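F420-dependent methylenetetrahydromethanopterin dehydrogenase (Methanopyrus kandleri, PDB 1QV9) catalyses the reversible, coenzyme F420-dependent reduction of methenyl-tetrahydromethanopterin to methylene-tetrahydromethanopterin, a step in methane formation from carbon dioxide. Local coordinates at residues Pro101-Lys104 and Val105-Glu108; Asn186-Leu189 and Glu190-Glu193; Glu224-Lys227 and Glu228-Val231; Ala237-Met240 and Met241-Ala244. One frame throughout, in Å; residues are numbered along the deposited sequence.

Contact 1: Pro101-Lys104 and Val105-Glu108; sequences PGLK and VKDE
The carbonyl group of G102 is met by V105 from above its plane. V105 N donates to G102 O at 2.9 Å and stands 52° out of that plane. V105 CG2 also rests against this oxygen, 3.3 Å from G102 O. CG1 of V105 lies instead beside the preceding peptide, 3.6 Å from K104 C. The first torsion of V105 (chi1 -66°) sorts the two branches: CG1 stands anti to its own carbonyl carbon, and CG2 takes the crowded position between that carbon and N. With both methyls cut back to an alanine, the cover of G102 O by CG2 and the packing on A76 would probably be lost.

One residue on, the bond from K106 N to L103 O is weak, at 3.3 Å. K106 CB also rests near L103 O. Water links K104 O to the next turn. Water 1 donates to K104 O and accepts from E108 N at 2.9 Å. Water 2 accepts from D107 N and donates weakly to K104 O.

V105 is the N-cap residue of helix 106-111, and a short 3-10 segment leads into it. This helix joins the parallel neighbours 94-99 and 115-119 in a beta-alpha-beta crossover. L103 packs on L118 and K106 on Y116, both of strand 115-119, while E108 bridges to R84 of helix 78-88.

Contact 2: Asn186-Leu189 and Glu190-Glu193; sequences NTLL and EREE
R191 folds back over the turn formed by T187 and L188. Its CG sits 3.3 Å from T187 O and 3.9 Å from L188 CA. The first torsion turns CG away from its own carbonyl carbon (chi1 -60°), and further bends at chi2 and chi3 carry the guanidinium to E159 of helix 153-169, with which NH2 makes a salt bridge. The backbone of R191 is held as well. R191 N donates to L188 O at 3.2 Å in a nearly straight bond (169° at the hydrogen), from well above the carbonyl plane. The preceding bond, from E190 N to T187 O, is weak. L189 N bonds to N186 O at 3.0 Å, which starts the series.

Water joins the ends of the turn. Water 3 donates to N186 O at 2.7 Å and to E190 OE2 at 3.0 Å. It thus ties the side chain of E190 back to the start of the segment.

A second shell positions these groups. T187 OG1 bonds to D184 N. L188 is seated against A203, M204 and L207 of helix 197-223. N186 ND2 reaches E219 of the second subunit. Just beyond R191, E193 OE1 makes a salt bridge with R155, which holds the onward chain.

The backbone of 186-189 coils like a helix, but its bonds span three residues and one of them is weak. R191 then takes an extended backbone (psi 156°). What results is a run of three overlapping i to i+3 turns, in the connection between strand 180-183, at the edge of the parallel sheet, and the long helix 197-223.

Contact 3: Glu224-Lys227 and Glu228-Val231; sequences EQDK and ERYV
E224 reaches from the loop to R229 and Y230 in the first turn of the next helix. Its CB lies 4.0 Å from Y230 CB. CG stands anti to the backbone N (chi1 -177°) and touches Y230 CB at 3.7 Å. CD passes against R229 CB, and the carboxylate then divides its work. OE1 uses its anti lone pair to accept from D226 N at 3.1 Å. OE2 takes R229 NE at 3.0 Å in a salt bridge. The oxygen lies in the guanidinium plane, whereas NE approaches from above the carboxylate plane. Shortened to an alanine, this position would probably leave R229 NE without its charge mate and D226 N without its acceptor.

This is a helix N-terminus in the short link between the antiparallel helices 197-223 and 227-257. D226 is the N-cap: its OD2 accepts from E228 N at 3.1 Å. The backbone oxygen D226 O is gripped twice, by R229 N and, in the carbonyl plane, by Y230 N at 2.8 Å.

K227 CA sits over one face of the Y230 ring in a CH-pi contact, 3.4 Å from its centroid. Y230 OH goes on to bond with E130.

Contact 4: Ala237-Met240 and Met241-Ala244; sequences AHEM and MRKA
M240 and A244 are joined along the helix by a bond from A244 N to M240 O of 2.9 Å, lying in the carbonyl plane. M241 N donates to A237 O, and R242 N to H238 O at 3.0 Å. The tight packing is that of M240, M241 and A244 against two helices of the same chain. M240 and M241 are both present as selenomethionine. M240 packs on V213 and V216 of helix 197-223. M241 meets Y140, and A244 meets V147, on helix 134-150.

The stretch is regular alpha-helix within helix 227-257. Toward the other subunits of the trimer of dimers, charges and a water mix with packing, such as M240 on A205 of the second subunit; this side is looser but still buried. E239 and R242 run side by side, R242 extended with CG anti to its backbone N (chi1 167°). E239 OE2 stays 4.1 Å from R242 NH2, and no N-H of R242 points at it. Water 5 bridges them. It donates to E239 OE2 at 2.7 Å and to E239 O at 2.8 Å, and accepts in the guanidinium plane from R242 NH2 at 3.0 Å. E239 OE2 also bridges to K202, and R242 NH2 and K243 NZ to E250, both of the second subunit. E239 OE1 pairs with K256 and R242 NH1 with D249, both of the third subunit.

In the fold
Contacts 1 and 2 belong to the alpha/beta part of the chain, near strands 94-99 and 180-183; their centres are 23 Å apart. Contacts 3 and 4 share helix 227-257, one at its start and one further along. Their centres lie 19 Å apart, and their nearest atoms about 7 Å. Within the chain, contacts 2 and 3 are the most distant pair, at 38 Å between centres. The hexamer brings their counterparts together: L189 of contact 2 packs on R229 of the second subunit, the residue that pairs with E224 in contact 3. Contacts 3 and 4 also touch the third subunit, whereas contact 1 meets no other chain.

Contact 1: Pro101-Lys104 and Val105-Glu108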
ATOM      1  N   PRO A 101     -24.160 -10.917 -20.831  1.00 21.35           N
ATOM      2  CA  PRO A 101     -25.560 -10.967 -21.285  1.00 25.49           C
ATOM      3  C   PRO A 101     -25.699 -11.506 -22.721  1.00 23.89           C
ATOM      4  O   PRO A 101     -26.761 -11.971 -23.117  1.00 24.72           O
ATOM      5  CB  PRO A 101     -26.002  -9.515 -21.159  1.00 24.78           C
ATOM      6  CG  PRO A 101     -25.206  -9.035 -19.976  1.00 25.23           C
ATOM      7  CD  PRO A 101     -23.854  -9.599 -20.240  1.00 22.54           C
ATOM      8  N   GLY A 102     -24.638 -11.423 -23.516  1.00 18.70           N
ATOM      9  CA  GLY A 102     -24.672 -11.953 -24.862  1.00 19.71           C
ATOM     10  C   GLY A 102     -24.826 -13.476 -24.892  1.00 20.63           C
ATOM     11  O   GLY A 102     -25.194 -14.015 -25.942  1.00 22.49           O
ATOM     12  N   LEU A 103     -24.533 -14.170 -23.783  1.00 18.94           N
ATOM     13  CA  LEU A 103     -24.666 -15.638 -23.758  1.00 21.80           C
ATOM     14  C   LEU A 103     -26.064 -16.070 -24.144  1.00 24.02           C
ATOM     15  O   LEU A 103     -26.255 -17.150 -24.709  1.00 25.90           O
ATOM     16  CB  LEU A 103     -24.331 -16.194 -22.375  1.00 23.15           C
ATOM     17  CG  LEU A 103     -22.831 -16.174 -22.097  1.00 26.15           C
ATOM     18  CD1 LEU A 103     -22.589 -16.416 -20.602  1.00 32.94           C
ATOM     19  CD2 LEU A 103     -22.130 -17.216 -22.956  1.00 30.48           C
ATOM     20  N   LYS A 104     -27.035 -15.232 -23.813  1.00 25.73           N
ATOM     21  CA  LYS A 104     -28.439 -15.500 -24.141  1.00 29.76           C
ATOM     22  C   LYS A 104     -28.696 -15.670 -25.642  1.00 29.75           C
ATOM     23  O   LYS A 104     -29.645 -16.358 -26.039  1.00 27.45           O
ATOM     24  CB  LYS A 104     -29.316 -14.357 -23.626  1.00 28.63           C
ATOM     25  CG  LYS A 104     -29.428 -14.289 -22.108  1.00 37.35           C
ATOM     26  CD  LYS A 104     -30.120 -13.017 -21.647  1.00 37.62           C
ATOM     27  CE  LYS A 104     -29.177 -11.814 -21.765  1.00 34.17           C
ATOM     28  NZ  LYS A 104     -29.876 -10.532 -21.609  1.00 44.80           N
ATOM     29  N   VAL A 105     -27.881 -15.048 -26.491  1.00 22.78           N
ATOM     30  CA  VAL A 105     -28.095 -15.151 -27.932  1.00 21.53           C
ATOM     31  C   VAL A 105     -26.969 -15.844 -28.692  1.00 19.10           C
ATOM     32  O   VAL A 105     -26.775 -15.653 -29.887  1.00 22.50           O
ATOM     33  CB  VAL A 105     -28.407 -13.752 -28.552  1.00 24.78           C
ATOM     34  CG1 VAL A 105     -29.736 -13.255 -28.029  1.00 19.25           C
ATOM     35  CG2 VAL A 105     -27.313 -12.726 -28.179  1.00 21.73           C
ATOM     36  N   LYS A 106     -26.234 -16.683 -27.981  1.00 20.65           N
ATOM     37  CA  LYS A 106     -25.154 -17.421 -28.580  1.00 23.14           C
ATOM     38  C   LYS A 106     -25.703 -18.280 -29.731  1.00 22.61           C
ATOM     39  O   LYS A 106     -25.129 -18.320 -30.822  1.00 22.36           O
ATOM     40  CB  LYS A 106     -24.510 -18.312 -27.504  1.00 28.75           C
ATOM     41  CG  LYS A 106     -23.149 -18.845 -27.857  1.00 36.04           C
ATOM     42  CD  LYS A 106     -22.503 -19.593 -26.666  1.00 40.44           C
ATOM     43  CE  LYS A 106     -23.027 -21.022 -26.538  1.00 40.61           C
ATOM     44  NZ  LYS A 106     -22.873 -21.841 -27.782  1.00 43.11           N
ATOM     45  N   ASP A 107     -26.806 -18.982 -29.477  1.00 22.53           N
ATOM     46  CA  ASP A 107     -27.347 -19.836 -30.531  1.00 26.70           C
ATOM     47  C   ASP A 107     -27.808 -19.000 -31.726  1.00 23.39           C
ATOM     48  O   ASP A 107     -27.574 -19.380 -32.869  1.00 24.51           O
ATOM     49  CB  ASP A 107     -28.506 -20.700 -29.995  1.00 28.71           C
ATOM     50  CG  ASP A 107     -28.029 -21.805 -29.065  1.00 36.42           C
ATOM     51  OD1 ASP A 107     -26.873 -22.260 -29.201  1.00 35.28           O
ATOM     52  OD2 ASP A 107     -28.822 -22.225 -28.204  1.00 40.46           O
ATOM     53  N   GLU A 108     -28.453 -17.862 -31.456  1.00 21.25           N
ATOM     54  CA  GLU A 108     -28.891 -16.971 -32.528  1.00 22.42           C
ATOM     55  C   GLU A 108     -27.705 -16.531 -33.359  1.00 20.86           C
ATOM     56  O   GLU A 108     -27.768 -16.523 -34.579  1.00 20.64           O
ATOM     57  CB  GLU A 108     -29.561 -15.701 -31.982  1.00 26.47           C
ATOM     58  CG  GLU A 108     -31.004 -15.834 -31.583  1.00 35.64           C
ATOM     59  CD  GLU A 108     -31.653 -14.480 -31.256  1.00 38.50           C
ATOM     60  OE1 GLU A 108     -31.272 -13.439 -31.863  1.00 37.48           O
ATOM     61  OE2 GLU A 108     -32.564 -14.468 -30.396  1.00 45.32           O
TER
HETATM   62  O   HOH W   1     -30.005 -17.442 -29.064  1.00 34.18           O
HETATM   63  O   HOH W   2     -28.179 -19.047 -26.658  1.00 41.81           O

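Contact 2: Asn186-Leu189 and Glu190-Glu193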
ATOM      1  N   ASN A 186     -11.667 -18.760 -15.637  1.00 17.61           N
ATOM      2  CA  ASN A 186     -11.030 -20.023 -15.976  1.00 17.17           C
ATOM      3  C   ASN A 186     -10.257 -20.054 -17.274  1.00 16.94           C
ATOM      4  O   ASN A 186      -9.430 -20.936 -17.480  1.00 19.19           O
ATOM      5  CB  ASN A 186     -12.037 -21.174 -15.920  1.00 19.12           C
ATOM      6  CG  ASN A 186     -12.394 -21.554 -14.469  1.00 20.18           C
ATOM      7  OD1 ASN A 186     -11.643 -21.238 -13.525  1.00 21.24           O
ATOM      8  ND2 ASN A 186     -13.533 -22.243 -14.292  1.00 23.61           N
ATOM      9  N   THR A 187     -10.518 -19.100 -18.163  1.00 17.19           N
ATOM     10  CA  THR A 187      -9.774 -19.014 -19.412  1.00 15.83           C
ATOM     11  C   THR A 187      -8.294 -18.938 -19.096  1.00 15.59           C
ATOM     12  O   THR A 187      -7.437 -19.452 -19.839  1.00 17.52           O
ATOM     13  CB  THR A 187     -10.198 -17.712 -20.162  1.00 16.39           C
ATOM     14  OG1 THR A 187     -11.597 -17.754 -20.384  1.00 19.07           O
ATOM     15  CG2 THR A 187      -9.482 -17.575 -21.507  1.00 18.89           C
ATOM     16  N   LEU A 188      -7.967 -18.294 -17.973  1.00 16.67           N
ATOM     17  CA  LEU A 188      -6.562 -18.083 -17.651  1.00 16.40           C
ATOM     18  C   LEU A 188      -5.776 -19.368 -17.337  1.00 15.69           C
ATOM     19  O   LEU A 188      -4.557 -19.408 -17.511  1.00 19.39           O
ATOM     20  CB  LEU A 188      -6.425 -17.113 -16.466  1.00 15.94           C
ATOM     21  CG  LEU A 188      -7.081 -15.749 -16.651  1.00 18.62           C
ATOM     22  CD1 LEU A 188      -6.492 -14.806 -15.602  1.00 20.02           C
ATOM     23  CD2 LEU A 188      -6.900 -15.226 -18.051  1.00 22.21           C
ATOM     24  N   LEU A 189      -6.493 -20.399 -16.933  1.00 18.43           N
ATOM     25  CA  LEU A 189      -5.871 -21.670 -16.553  1.00 19.84           C
ATOM     26  C   LEU A 189      -5.049 -22.288 -17.664  1.00 21.63           C
ATOM     27  O   LEU A 189      -4.057 -22.981 -17.388  1.00 27.34           O
ATOM     28  CB  LEU A 189      -6.959 -22.634 -16.098  1.00 19.43           C
ATOM     29  CG  LEU A 189      -7.576 -22.291 -14.735  1.00 17.66           C
ATOM     30  CD1 LEU A 189      -8.882 -23.065 -14.557  1.00 18.57           C
ATOM     31  CD2 LEU A 189      -6.602 -22.577 -13.587  1.00 18.05           C
ATOM     32  N   GLU A 190      -5.434 -22.048 -18.918  1.00 19.90           N
ATOM     33  CA  GLU A 190      -4.687 -22.630 -20.034  1.00 21.93           C
ATOM     34  C   GLU A 190      -3.887 -21.660 -20.898  1.00 24.39           C
ATOM     35  O   GLU A 190      -3.472 -21.990 -22.014  1.00 27.87           O
ATOM     36  CB  GLU A 190      -5.658 -23.428 -20.909  1.00 25.34           C
ATOM     37  CG  GLU A 190      -6.168 -24.659 -20.199  1.00 27.55           C
ATOM     38  CD  GLU A 190      -7.243 -25.371 -20.994  1.00 28.89           C
ATOM     39  OE1 GLU A 190      -7.198 -26.617 -21.038  1.00 31.57           O
ATOM     40  OE2 GLU A 190      -8.127 -24.700 -21.560  1.00 27.62           O
ATOM     41  N   ARG A 191      -3.668 -20.454 -20.394  1.00 23.99           N
ATOM     42  CA  ARG A 191      -2.892 -19.476 -21.130  1.00 20.93           C
ATOM     43  C   ARG A 191      -1.441 -19.667 -20.668  1.00 25.50           C
ATOM     44  O   ARG A 191      -1.184 -20.169 -19.577  1.00 29.36           O
ATOM     45  CB  ARG A 191      -3.369 -18.063 -20.775  1.00 22.06           C
ATOM     46  CG  ARG A 191      -4.852 -17.765 -21.087  1.00 21.33           C
ATOM     47  CD  ARG A 191      -5.093 -17.634 -22.579  1.00 20.03           C
ATOM     48  NE  ARG A 191      -4.176 -16.675 -23.174  1.00 21.42           N
ATOM     49  CZ  ARG A 191      -4.008 -16.542 -24.481  1.00 24.11           C
ATOM     50  NH1 ARG A 191      -4.711 -17.313 -25.314  1.00 23.80           N
ATOM     51  NH2 ARG A 191      -3.115 -15.678 -24.957  1.00 22.11           N
ATOM     52  N   GLU A 192      -0.474 -19.281 -21.473  1.00 31.05           N
ATOM     53  CA  GLU A 192       0.897 -19.429 -20.987  1.00 34.49           C
ATOM     54  C   GLU A 192       1.310 -18.043 -20.513  1.00 29.47           C
ATOM     55  O   GLU A 192       2.472 -17.682 -20.535  1.00 37.39           O
ATOM     56  CB  GLU A 192       1.818 -19.887 -22.116  1.00 38.88           C
ATOM     57  CG  GLU A 192       1.480 -21.273 -22.606  1.00 48.31           C
ATOM     58  CD  GLU A 192       1.498 -22.270 -21.471  1.00 52.51           C
ATOM     59  OE1 GLU A 192       2.583 -22.822 -21.167  1.00 53.62           O
ATOM     60  OE2 GLU A 192       0.428 -22.486 -20.867  1.00 57.29           O
ATOM     61  N   GLU A 193       0.333 -17.278 -20.064  1.00 29.15           N
ATOM     62  CA  GLU A 193       0.573 -15.893 -19.667  1.00 23.49           C
ATOM     63  C   GLU A 193       1.618 -15.646 -18.554  1.00 21.48           C
ATOM     64  O   GLU A 193       2.634 -14.938 -18.745  1.00 20.92           O
ATOM     65  CB  GLU A 193      -0.788 -15.293 -19.264  1.00 22.23           C
ATOM     66  CG  GLU A 193      -0.816 -13.770 -18.962  1.00 20.72           C
ATOM     67  CD  GLU A 193      -0.589 -12.929 -20.196  1.00 27.91           C
ATOM     68  OE1 GLU A 193      -0.912 -13.382 -21.332  1.00 21.93           O
ATOM     69  OE2 GLU A 193      -0.091 -11.802 -20.014  1.00 28.14           O
TER
HETATM   70  O   HOH W   3      -8.978 -22.908 -19.264  1.00 27.95           O
HETATM   71  O   HOH W   4      -1.660 -22.280 -18.314  1.00 41.40           O

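Contact 3: Glu224-Lys227 and Glu228-Val231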
ATOM      1  N   GLU A 224     -33.313  -2.716  -7.591  1.00 27.12           N
ATOM      2  CA  GLU A 224     -33.540  -1.833  -6.452  1.00 27.37           C
ATOM      3  C   GLU A 224     -34.075  -0.479  -6.911  1.00 29.05           C
ATOM      4  O   GLU A 224     -33.504   0.151  -7.797  1.00 28.10           O
ATOM      5  CB  GLU A 224     -32.210  -1.646  -5.688  1.00 26.15           C
ATOM      6  CG  GLU A 224     -32.298  -0.809  -4.451  1.00 26.46           C
ATOM      7  CD  GLU A 224     -33.303  -1.366  -3.456  1.00 33.94           C
ATOM      8  OE1 GLU A 224     -34.338  -0.704  -3.226  1.00 31.45           O
ATOM      9  OE2 GLU A 224     -33.062  -2.463  -2.916  1.00 34.02           O
ATOM     10  N   GLN A 225     -35.173  -0.026  -6.300  1.00 29.02           N
ATOM     11  CA  GLN A 225     -35.782   1.240  -6.678  1.00 27.11           C
ATOM     12  C   GLN A 225     -35.712   2.328  -5.610  1.00 24.47           C
ATOM     13  O   GLN A 225     -36.042   3.481  -5.872  1.00 31.39           O
ATOM     14  CB  GLN A 225     -37.250   0.999  -7.056  1.00 33.91           C
ATOM     15  CG  GLN A 225     -37.423  -0.041  -8.133  1.00 34.09           C
ATOM     16  CD  GLN A 225     -36.849   0.409  -9.455  1.00 41.46           C
ATOM     17  OE1 GLN A 225     -37.199   1.479  -9.954  1.00 49.36           O
ATOM     18  NE2 GLN A 225     -35.975  -0.407 -10.041  1.00 38.54           N
ATOM     19  N   ASP A 226     -35.291   1.966  -4.409  1.00 25.24           N
ATOM     20  CA  ASP A 226     -35.145   2.937  -3.330  1.00 23.81           C
ATOM     21  C   ASP A 226     -33.716   3.530  -3.427  1.00 28.20           C
ATOM     22  O   ASP A 226     -32.753   2.803  -3.220  1.00 29.26           O
ATOM     23  CB  ASP A 226     -35.313   2.231  -1.998  1.00 31.02           C
ATOM     24  CG  ASP A 226     -35.150   3.157  -0.810  1.00 32.40           C
ATOM     25  OD1 ASP A 226     -35.292   2.654   0.323  1.00 36.61           O
ATOM     26  OD2 ASP A 226     -34.885   4.371  -0.982  1.00 35.77           O
ATOM     27  N   LYS A 227     -33.596   4.824  -3.713  1.00 28.80           N
ATOM     28  CA  LYS A 227     -32.279   5.478  -3.833  1.00 27.73           C
ATOM     29  C   LYS A 227     -31.367   5.332  -2.606  1.00 33.25           C
ATOM     30  O   LYS A 227     -30.134   5.242  -2.760  1.00 29.60           O
ATOM     31  CB  LYS A 227     -32.435   6.969  -4.156  1.00 35.66           C
ATOM     32  CG  LYS A 227     -33.139   7.780  -3.071  1.00 40.85           C
ATOM     33  CD  LYS A 227     -32.951   9.285  -3.239  1.00 42.20           C
ATOM     34  CE  LYS A 227     -33.546   9.805  -4.528  1.00 47.89           C
ATOM     35  NZ  LYS A 227     -35.041   9.781  -4.557  1.00 51.38           N
ATOM     36  N   GLU A 228     -31.937   5.330  -1.398  1.00 27.91           N
ATOM     37  CA  GLU A 228     -31.118   5.186  -0.199  1.00 30.66           C
ATOM     38  C   GLU A 228     -30.403   3.842  -0.207  1.00 25.57           C
ATOM     39  O   GLU A 228     -29.459   3.633   0.551  1.00 27.70           O
ATOM     40  CB  GLU A 228     -31.967   5.290   1.077  1.00 35.75           C
ATOM     41  CG  GLU A 228     -32.544   6.678   1.341  1.00 44.64           C
ATOM     42  CD  GLU A 228     -33.310   6.757   2.660  1.00 52.60           C
ATOM     43  OE1 GLU A 228     -33.844   7.847   2.975  1.00 56.60           O
ATOM     44  OE2 GLU A 228     -33.380   5.731   3.383  1.00 55.70           O
ATOM     45  N   ARG A 229     -30.894   2.917  -1.026  1.00 22.89           N
ATOM     46  CA  ARG A 229     -30.289   1.606  -1.163  1.00 25.25           C
ATOM     47  C   ARG A 229     -29.514   1.474  -2.480  1.00 26.05           C
ATOM     48  O   ARG A 229     -28.386   0.968  -2.463  1.00 22.70           O
ATOM     49  CB  ARG A 229     -31.351   0.501  -1.115  1.00 26.90           C
ATOM     50  CG  ARG A 229     -31.980   0.304   0.263  1.00 25.38           C
ATOM     51  CD  ARG A 229     -33.125  -0.698   0.160  1.00 25.92           C
ATOM     52  NE  ARG A 229     -32.695  -2.094   0.016  1.00 25.74           N
ATOM     53  CZ  ARG A 229     -32.284  -2.868   1.023  1.00 21.74           C
ATOM     54  NH1 ARG A 229     -31.924  -4.124   0.787  1.00 26.40           N
ATOM     55  NH2 ARG A 229     -32.232  -2.397   2.266  1.00 26.42           N
ATOM     56  N   TYR A 230     -30.082   1.896  -3.611  1.00 23.76           N
ATOM     57  CA  TYR A 230     -29.341   1.690  -4.860  1.00 22.27           C
ATOM     58  C   TYR A 230     -28.101   2.555  -5.036  1.00 22.44           C
ATOM     59  O   TYR A 230     -27.203   2.127  -5.747  1.00 20.53           O
ATOM     60  CB  TYR A 230     -30.231   1.760  -6.133  1.00 22.51           C
ATOM     61  CG  TYR A 230     -30.874   3.082  -6.509  1.00 22.57           C
ATOM     62  CD1 TYR A 230     -32.282   3.203  -6.538  1.00 24.26           C
ATOM     63  CD2 TYR A 230     -30.125   4.178  -6.923  1.00 22.33           C
ATOM     64  CE1 TYR A 230     -32.893   4.370  -6.975  1.00 25.37           C
ATOM     65  CE2 TYR A 230     -30.724   5.354  -7.363  1.00 24.37           C
ATOM     66  CZ  TYR A 230     -32.119   5.447  -7.391  1.00 29.92           C
ATOM     67  OH  TYR A 230     -32.719   6.597  -7.847  1.00 25.47           O
ATOM     68  N   VAL A 231     -28.027   3.733  -4.431  1.00 20.06           N
ATOM     69  CA  VAL A 231     -26.793   4.537  -4.613  1.00 20.92           C
ATOM     70  C   VAL A 231     -25.606   3.779  -3.947  1.00 21.87           C
ATOM     71  O   VAL A 231     -24.532   3.609  -4.597  1.00 20.36           O
ATOM     72  CB  VAL A 231     -26.932   5.980  -4.063  1.00 21.11           C
ATOM     73  CG1 VAL A 231     -25.604   6.761  -4.209  1.00 25.05           C
ATOM     74  CG2 VAL A 231     -28.024   6.703  -4.852  1.00 23.19           C
TER

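Contact 4: Ala237-Met240 and Met241-Ala244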
ATOM      1  N   ALA A 237     -20.111  -1.584  -6.248  1.00 15.09           N
ATOM      2  CA  ALA A 237     -19.658  -2.290  -7.447  1.00 14.39           C
ATOM      3  C   ALA A 237     -18.338  -1.641  -7.915  1.00 13.07           C
ATOM      4  O   ALA A 237     -17.388  -2.356  -8.307  1.00 16.36           O
ATOM      5  CB  ALA A 237     -20.706  -2.184  -8.525  1.00 16.35           C
ATOM      6  N   HIS A 238     -18.288  -0.320  -7.844  1.00 14.81           N
ATOM      7  CA  HIS A 238     -17.070   0.383  -8.299  1.00 13.98           C
ATOM      8  C   HIS A 238     -15.916   0.147  -7.318  1.00 17.51           C
ATOM      9  O   HIS A 238     -14.742   0.050  -7.740  1.00 16.37           O
ATOM     10  CB  HIS A 238     -17.375   1.854  -8.472  1.00 13.93           C
ATOM     11  CG  HIS A 238     -18.038   2.198  -9.778  1.00 15.78           C
ATOM     12  ND1 HIS A 238     -19.104   1.494 -10.310  1.00 20.69           N
ATOM     13  CD2 HIS A 238     -17.821   3.230 -10.629  1.00 10.37           C
ATOM     14  CE1 HIS A 238     -19.509   2.083 -11.426  1.00 13.04           C
ATOM     15  NE2 HIS A 238     -18.749   3.140 -11.632  1.00 19.97           N
ATOM     16  N   GLU A 239     -16.185   0.071  -6.013  1.00 13.56           N
ATOM     17  CA  GLU A 239     -15.115  -0.246  -5.063  1.00 13.27           C
ATOM     18  C   GLU A 239     -14.572  -1.654  -5.367  1.00 15.58           C
ATOM     19  O   GLU A 239     -13.370  -1.894  -5.222  1.00 14.85           O
ATOM     20  CB  GLU A 239     -15.578  -0.179  -3.593  1.00 12.95           C
ATOM     21  CG  GLU A 239     -16.060   1.207  -3.152  1.00 15.03           C
ATOM     22  CD  GLU A 239     -14.952   2.260  -3.008  1.00 19.20           C
ATOM     23  OE1 GLU A 239     -15.301   3.466  -3.023  1.00 18.39           O
ATOM     24  OE2 GLU A 239     -13.755   1.870  -2.850  1.00 18.11           O
HETATM   25  N   MSE A 240     -15.433  -2.594  -5.756  1.00 13.57           N
HETATM   26  CA  MSE A 240     -14.978  -3.952  -6.103  1.00 13.45           C
HETATM   27  C   MSE A 240     -14.019  -3.892  -7.289  1.00 11.67           C
HETATM   28  O   MSE A 240     -12.969  -4.557  -7.251  1.00 15.97           O
HETATM   29  CB  MSE A 240     -16.167  -4.829  -6.470  1.00 17.89           C
HETATM   30  CG  MSE A 240     -17.006  -5.089  -5.261  1.00 13.26           C
HETATM   31 SE   MSE A 240     -18.722  -5.947  -5.785  1.00 19.70          SE
HETATM   32  CE  MSE A 240     -18.001  -7.642  -6.379  1.00 19.99           C
HETATM   33  N   MSE A 241     -14.403  -3.135  -8.307  1.00 13.83           N
HETATM   34  CA  MSE A 241     -13.584  -3.057  -9.526  1.00 13.30           C
HETATM   35  C   MSE A 241     -12.223  -2.419  -9.234  1.00 12.95           C
HETATM   36  O   MSE A 241     -11.208  -2.842  -9.824  1.00 14.10           O
HETATM   37  CB  MSE A 241     -14.314  -2.308 -10.628  1.00 13.70           C
HETATM   38  CG  MSE A 241     -13.584  -2.346 -11.967  1.00 14.07           C
HETATM   39 SE   MSE A 241     -13.371  -4.160 -12.745  1.00 17.78          SE
HETATM   40  CE  MSE A 241     -15.226  -4.394 -13.362  1.00 15.18           C
ATOM     41  N   ARG A 242     -12.195  -1.437  -8.343  1.00 13.47           N
ATOM     42  CA  ARG A 242     -10.909  -0.804  -7.977  1.00 12.85           C
ATOM     43  C   ARG A 242      -9.998  -1.867  -7.327  1.00 15.06           C
ATOM     44  O   ARG A 242      -8.782  -1.901  -7.587  1.00 15.01           O
ATOM     45  CB  ARG A 242     -11.166   0.381  -7.032  1.00 14.52           C
ATOM     46  CG  ARG A 242      -9.930   0.947  -6.336  1.00 14.95           C
ATOM     47  CD  ARG A 242     -10.342   2.259  -5.674  1.00 14.66           C
ATOM     48  NE  ARG A 242      -9.232   2.859  -4.925  1.00 15.22           N
ATOM     49  CZ  ARG A 242      -8.913   2.534  -3.674  1.00 14.55           C
ATOM     50  NH1 ARG A 242      -7.879   3.133  -3.059  1.00 16.93           N
ATOM     51  NH2 ARG A 242      -9.625   1.628  -2.994  1.00 16.06           N
ATOM     52  N   LYS A 243     -10.532  -2.770  -6.501  1.00 13.41           N
ATOM     53  CA  LYS A 243      -9.703  -3.820  -5.903  1.00 13.38           C
ATOM     54  C   LYS A 243      -9.298  -4.899  -6.909  1.00 14.55           C
ATOM     55  O   LYS A 243      -8.237  -5.511  -6.780  1.00 14.72           O
ATOM     56  CB  LYS A 243     -10.410  -4.473  -4.701  1.00 15.52           C
ATOM     57  CG  LYS A 243     -10.425  -3.507  -3.504  1.00 18.34           C
ATOM     58  CD  LYS A 243      -8.991  -3.022  -3.169  1.00 23.94           C
ATOM     59  CE  LYS A 243      -8.889  -2.240  -1.854  1.00 28.36           C
ATOM     60  NZ  LYS A 243      -9.623  -0.979  -1.954  1.00 36.77           N
ATOM     61  N   ALA A 244     -10.162  -5.172  -7.891  1.00 12.17           N
ATOM     62  CA  ALA A 244      -9.802  -6.128  -8.921  1.00 11.14           C
ATOM     63  C   ALA A 244      -8.592  -5.524  -9.676  1.00 13.01           C
ATOM     64  O   ALA A 244      -7.689  -6.277 -10.015  1.00 14.26           O
ATOM     65  CB  ALA A 244     -11.003  -6.389  -9.900  1.00 11.93           C
TER
HETATM   66  O   HOH W   5     -11.974  -0.072  -3.570  1.00 16.19           O